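Local structure of SAM-dependent O-methyltransferase (Thermotoga maritima, 1O54) at residues A125-L130 and V140-K145; E148-A153 and I168-I173. The protein probably methylates adenosine 58 of tRNA at N1, using S-adenosyl-L-methionine as methyl donor, and works as a homotetramer built from two dimers. All blocks are in the same frame, centred on the assembly; numbering follows the deposited sequence.

Contact 1 (A125-L130 and V140-K145); sequences AMCAVL and VFAYEK
Cys127, on helix 125-134, sets its sulfur against two residues of strand 139-143: SG lies 4.0 Å from CG1 of Val140 and also 4.0 Å from CB of Ala142. Both partners project from the face of the strand turned to the helix, so the thiol sits across the interval between them. The position follows from the Cys127 torsion, which carries SG away from the backbone N and beside the carbonyl carbon (chi1 -164°) and thereby brings it down to the strand although its CB only skirts it. One turn further on, Leu130 aims its CB at the strand, 4.0 Å from CG2 of Val140, and the same methyl touches the Leu130 carbonyl carbon.

Val140 therefore serves both helical residues with different branches. With CG1 anti to its backbone N (chi1 -177°), that methyl reaches the sulfur, while CG2, anti to the carbonyl carbon, rests against the carbonyl carbon and CB of Leu130. The two methyls thus part to meet successive turns of the helix.

The axes of 125-130 and 140-143 run nearly antiparallel (168°), 9.6 Å apart at closest approach, as expected where the helix leads back in a beta-alpha-beta unit of the Rossmann-like methyltransferase fold. Asp118 of the neighbouring strand 115-119 also touches Cys127, Leu130 and Val140, and Leu157 of helix 147-159 packs on Cys127.

No hydrogen bond crosses the contact. All four touching residues are buried; their side chains meet through methyl, methylene and thiol groups, and one methyl of Val140 also rests on the Leu130 backbone. This part of the helix therefore meets the strand by apolar packing and, being buried, probably gains mainly from the exclusion of water.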
# COMPACT_ATOMS: atom_id res chain seq x y z
N ALA A 125 -22.45 -5.63 -13.14
CA ALA A 125 -21.07 -6.15 -13.08
C ALA A 125 -20.87 -7.09 -11.88
O ALA A 125 -20.41 -8.24 -12.03
CB ALA A 125 -20.05 -5.01 -13.05
N MET A 126 -21.23 -6.65 -10.69
CA MET A 126 -21.12 -7.51 -9.51
C MET A 126 -22.11 -8.69 -9.61
O MET A 126 -21.82 -9.81 -9.22
CB MET A 126 -21.38 -6.73 -8.25
CG MET A 126 -21.51 -7.52 -7.01
SD MET A 126 -19.84 -8.20 -6.63
CE MET A 126 -20.10 -9.27 -5.37
N CYS A 127 -23.30 -8.36 -10.10
CA CYS A 127 -24.36 -9.37 -10.36
C CYS A 127 -23.82 -10.55 -11.18
O CYS A 127 -24.02 -11.73 -10.83
CB CYS A 127 -25.57 -8.74 -11.01
SG CYS A 127 -26.97 -9.88 -10.87
N ALA A 128 -23.07 -10.22 -12.22
CA ALA A 128 -22.46 -11.25 -13.05
C ALA A 128 -21.50 -12.15 -12.31
O ALA A 128 -21.47 -13.37 -12.54
CB ALA A 128 -21.75 -10.58 -14.24
N VAL A 129 -20.68 -11.56 -11.44
CA VAL A 129 -19.73 -12.34 -10.67
C VAL A 129 -20.48 -13.34 -9.76
O VAL A 129 -20.12 -14.53 -9.63
CB VAL A 129 -18.81 -11.41 -9.82
CG1 VAL A 129 -17.96 -12.20 -8.87
CG2 VAL A 129 -17.96 -10.59 -10.77
N LEU A 130 -21.53 -12.84 -9.10
CA LEU A 130 -22.35 -13.66 -8.23
C LEU A 130 -23.03 -14.77 -9.05
O LEU A 130 -23.11 -15.90 -8.58
CB LEU A 130 -23.40 -12.78 -7.52
CG LEU A 130 -22.80 -11.73 -6.55
CD1 LEU A 130 -23.90 -10.77 -6.06
CD2 LEU A 130 -22.06 -12.37 -5.37
N VAL A 140 -29.53 -15.77 -8.28
CA VAL A 140 -29.35 -14.41 -7.77
C VAL A 140 -30.66 -13.66 -7.91
O VAL A 140 -31.21 -13.56 -9.01
CB VAL A 140 -28.21 -13.67 -8.49
CG1 VAL A 140 -27.99 -12.28 -7.88
CG2 VAL A 140 -26.93 -14.51 -8.42
N PHE A 141 -31.16 -13.16 -6.78
CA PHE A 141 -32.37 -12.31 -6.77
C PHE A 141 -31.85 -10.88 -6.72
O PHE A 141 -31.32 -10.41 -5.69
CB PHE A 141 -33.25 -12.66 -5.57
CG PHE A 141 -33.62 -14.11 -5.53
CD1 PHE A 141 -34.66 -14.58 -6.29
CD2 PHE A 141 -32.88 -15.00 -4.76
CE1 PHE A 141 -35.00 -15.92 -6.27
CE2 PHE A 141 -33.20 -16.34 -4.75
CZ PHE A 141 -34.23 -16.81 -5.51
N ALA A 142 -31.96 -10.22 -7.86
CA ALA A 142 -31.35 -8.91 -8.06
C ALA A 142 -32.40 -7.82 -8.05
O ALA A 142 -33.18 -7.67 -9.01
CB ALA A 142 -30.57 -8.93 -9.38
N TYR A 143 -32.42 -7.05 -6.97
CA TYR A 143 -33.41 -6.02 -6.79
C TYR A 143 -32.88 -4.69 -7.32
O TYR A 143 -31.84 -4.20 -6.87
CB TYR A 143 -33.77 -5.89 -5.33
CG TYR A 143 -34.60 -7.02 -4.78
CD1 TYR A 143 -34.07 -8.27 -4.55
CD2 TYR A 143 -35.93 -6.80 -4.41
CE1 TYR A 143 -34.85 -9.30 -4.01
CE2 TYR A 143 -36.72 -7.81 -3.89
CZ TYR A 143 -36.18 -9.05 -3.69
OH TYR A 143 -36.97 -10.05 -3.16
N GLU A 144 -33.60 -4.13 -8.27
CA GLU A 144 -33.22 -2.87 -8.88
C GLU A 144 -34.45 -2.11 -9.26
O GLU A 144 -35.04 -2.39 -10.29
CB GLU A 144 -32.39 -3.11 -10.12
CG GLU A 144 -31.97 -1.86 -10.86
CD GLU A 144 -31.20 -0.92 -9.99
OE1 GLU A 144 -29.98 -1.14 -9.78
OE2 GLU A 144 -31.83 0.04 -9.48
N LYS A 145 -34.80 -1.16 -8.42
CA LYS A 145 -35.99 -0.33 -8.63
C LYS A 145 -35.85 0.66 -9.80
O LYS A 145 -36.84 1.19 -10.29
CB LYS A 145 -36.31 0.45 -7.34
CG LYS A 145 -35.23 1.44 -6.91
CD LYS A 145 -35.60 2.16 -5.62
CE LYS A 145 -34.42 2.93 -5.08
NZ LYS A 145 -34.77 3.76 -3.88

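Contact 2 (E148-A153 and I168-I173)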
# COMPACT_ATOMS: atom_id res chain seq x y z
N GLU A 148 -34.25 1.78 -15.78
CA GLU A 148 -33.17 1.88 -16.78
C GLU A 148 -31.99 0.96 -16.47
O GLU A 148 -31.42 0.36 -17.37
CB GLU A 148 -32.72 3.33 -17.01
CG GLU A 148 -31.97 4.02 -15.88
CD GLU A 148 -31.26 5.29 -16.37
OE1 GLU A 148 -30.01 5.33 -16.38
OE2 GLU A 148 -31.96 6.23 -16.81
N PHE A 149 -31.64 0.85 -15.20
CA PHE A 149 -30.56 -0.08 -14.81
C PHE A 149 -31.04 -1.54 -14.80
O PHE A 149 -30.27 -2.43 -15.13
CB PHE A 149 -29.96 0.30 -13.46
CG PHE A 149 -29.15 1.56 -13.52
CD1 PHE A 149 -27.86 1.56 -14.03
CD2 PHE A 149 -29.71 2.76 -13.13
CE1 PHE A 149 -27.13 2.76 -14.13
CE2 PHE A 149 -28.98 3.96 -13.23
CZ PHE A 149 -27.71 3.94 -13.72
N ALA A 150 -32.30 -1.80 -14.45
CA ALA A 150 -32.82 -3.16 -14.55
C ALA A 150 -32.66 -3.67 -15.98
O ALA A 150 -32.24 -4.79 -16.22
CB ALA A 150 -34.25 -3.26 -14.10
N LYS A 151 -32.95 -2.80 -16.95
CA LYS A 151 -32.90 -3.21 -18.35
C LYS A 151 -31.46 -3.28 -18.85
O LYS A 151 -31.12 -4.19 -19.62
CB LYS A 151 -33.81 -2.30 -19.21
CG LYS A 151 -35.31 -2.49 -18.86
CD LYS A 151 -36.27 -1.89 -19.86
CE LYS A 151 -37.76 -2.20 -19.53
NZ LYS A 151 -38.34 -3.35 -20.30
N LEU A 152 -30.60 -2.39 -18.39
CA LEU A 152 -29.16 -2.50 -18.73
C LEU A 152 -28.53 -3.80 -18.23
O LEU A 152 -27.86 -4.54 -18.96
CB LEU A 152 -28.38 -1.30 -18.17
CG LEU A 152 -26.86 -1.28 -18.38
CD1 LEU A 152 -26.47 -1.45 -19.85
CD2 LEU A 152 -26.27 0.00 -17.81
N ALA A 153 -28.78 -4.10 -16.97
CA ALA A 153 -28.32 -5.34 -16.40
C ALA A 153 -28.89 -6.56 -17.11
O ALA A 153 -28.18 -7.54 -17.35
CB ALA A 153 -28.65 -5.36 -14.94
N ILE A 168 -34.15 -10.62 -12.05
CA ILE A 168 -34.15 -9.17 -11.84
C ILE A 168 -35.52 -8.70 -11.45
O ILE A 168 -36.49 -8.93 -12.22
CB ILE A 168 -33.68 -8.43 -13.12
CG1 ILE A 168 -32.26 -8.86 -13.50
CG2 ILE A 168 -33.70 -6.93 -12.90
CD1 ILE A 168 -31.87 -8.52 -14.92
N LYS A 169 -35.62 -8.07 -10.27
CA LYS A 169 -36.87 -7.66 -9.68
C LYS A 169 -36.91 -6.15 -9.57
O LYS A 169 -36.07 -5.54 -8.88
CB LYS A 169 -37.05 -8.34 -8.31
CG LYS A 169 -37.04 -9.86 -8.44
CD LYS A 169 -37.12 -10.60 -7.09
CE LYS A 169 -38.39 -10.35 -6.37
NZ LYS A 169 -38.74 -11.51 -5.46
N VAL A 170 -37.85 -5.50 -10.29
CA VAL A 170 -37.90 -4.07 -10.27
C VAL A 170 -38.77 -3.71 -9.10
O VAL A 170 -39.96 -3.52 -9.23
CB VAL A 170 -38.42 -3.46 -11.57
CG1 VAL A 170 -38.38 -1.95 -11.48
CG2 VAL A 170 -37.60 -3.96 -12.76
N ARG A 171 -38.13 -3.69 -7.94
CA ARG A 171 -38.82 -3.65 -6.67
C ARG A 171 -38.05 -2.78 -5.70
O ARG A 171 -36.83 -2.88 -5.62
CB ARG A 171 -38.91 -5.06 -6.09
CG ARG A 171 -39.87 -6.00 -6.81
CD ARG A 171 -41.32 -5.81 -6.42
NE ARG A 171 -41.45 -5.99 -4.99
CZ ARG A 171 -41.49 -7.18 -4.37
NH1 ARG A 171 -41.53 -8.29 -5.07
NH2 ARG A 171 -41.55 -7.24 -3.04
N ASP A 172 -38.79 -1.97 -4.93
CA ASP A 172 -38.20 -1.14 -3.88
C ASP A 172 -37.91 -1.99 -2.63
O ASP A 172 -38.79 -2.68 -2.14
CB ASP A 172 -39.17 -0.03 -3.52
CG ASP A 172 -38.52 1.09 -2.75
OD1 ASP A 172 -37.50 0.86 -2.06
OD2 ASP A 172 -38.97 2.25 -2.79
N ILE A 173 -36.70 -1.93 -2.11
CA ILE A 173 -36.31 -2.81 -1.00
C ILE A 173 -36.71 -2.26 0.38
O ILE A 173 -36.52 -2.94 1.39
CB ILE A 173 -34.79 -3.11 -1.05
CG1 ILE A 173 -33.94 -1.84 -0.92
CG2 ILE A 173 -34.45 -3.80 -2.36
CD1 ILE A 173 -32.48 -2.12 -0.67
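Flat side chains stay out of the meeting of Ala150 with Ile168 and Val170; the planar groups that take part are backbone carbonyls. Ile168 CD1 approaches the oxygen end of one of them, lying 4.0 Å from Ala150 O. The same Ile168 CD1 is 4.2 Å from Ala153 C, and so rests on the backbone of two successive turns. The ring of Phe149 has its partners outside the two segments: a cation-pi contact with Arg146, and packing on Glu144 and Thr93.

The centre of the contact is the methyl of Ala150. Its CB lies 3.9 Å from CG2 of Ile168 and 3.7 Å from CG2 of Val170, both of which point their CB atoms to helix 147-159, while that of the intervening Lys169 points away. The torsions sort the branches of Ile168: CG2 stands anti to its backbone N and takes the alanine methyl, whereas CG1, anti to the carbonyl carbon (chi1 -60°), extends to CD1 and the helix backbone. In Val170 it is CG2, also anti to the carbonyl carbon, that completes the pair on Ala150.

Val170 is the centre of an inverse gamma turn just beyond the end of strand 166-169, so the contact straddles the change from strand to loop. Helix and strand here belong to the second beta-alpha-beta unit, strand 139-143, helix 147-159, strand 166-169, and Ala153 also packs on Val121.

No hydrogen bond or salt bridge joins the two segments. Beside the short alanines, Ile168 reaches the helix backbone with its CD1, while Val170 meets only the Ala150 methyl. The packing grades from the buried alanines to exposed Val170, consistent with a mainly hydrophobic attachment at the margin of the sheet.

In the fold
Contacts 1 and 2, with centres about 9 Å apart, are consecutive beta-alpha-beta steps onto one sheet, and strand 139-143 belongs to both units. Its parallel pairing with strand 166-169 joins them: Ala142 O lies 2.8 Å from Lys169 N, and Glu144 N lies 2.9 Å from Lys169 O, both probable hydrogen bonds. Glu144 and Asp172, both predicted to bind S-adenosyl-L-methionine, follow these strands, and Glu144 OE1 accepts the backbone N-H groups of Val121 and Gly122 in the glycine-rich loop. The packing of contact 2 lies beside Glu144, whose side chain is about 4 Å from that of Ala150; in contact 1 the Leu130 side chain is about 9 Å from that of Asp188, another predicted cofactor residue.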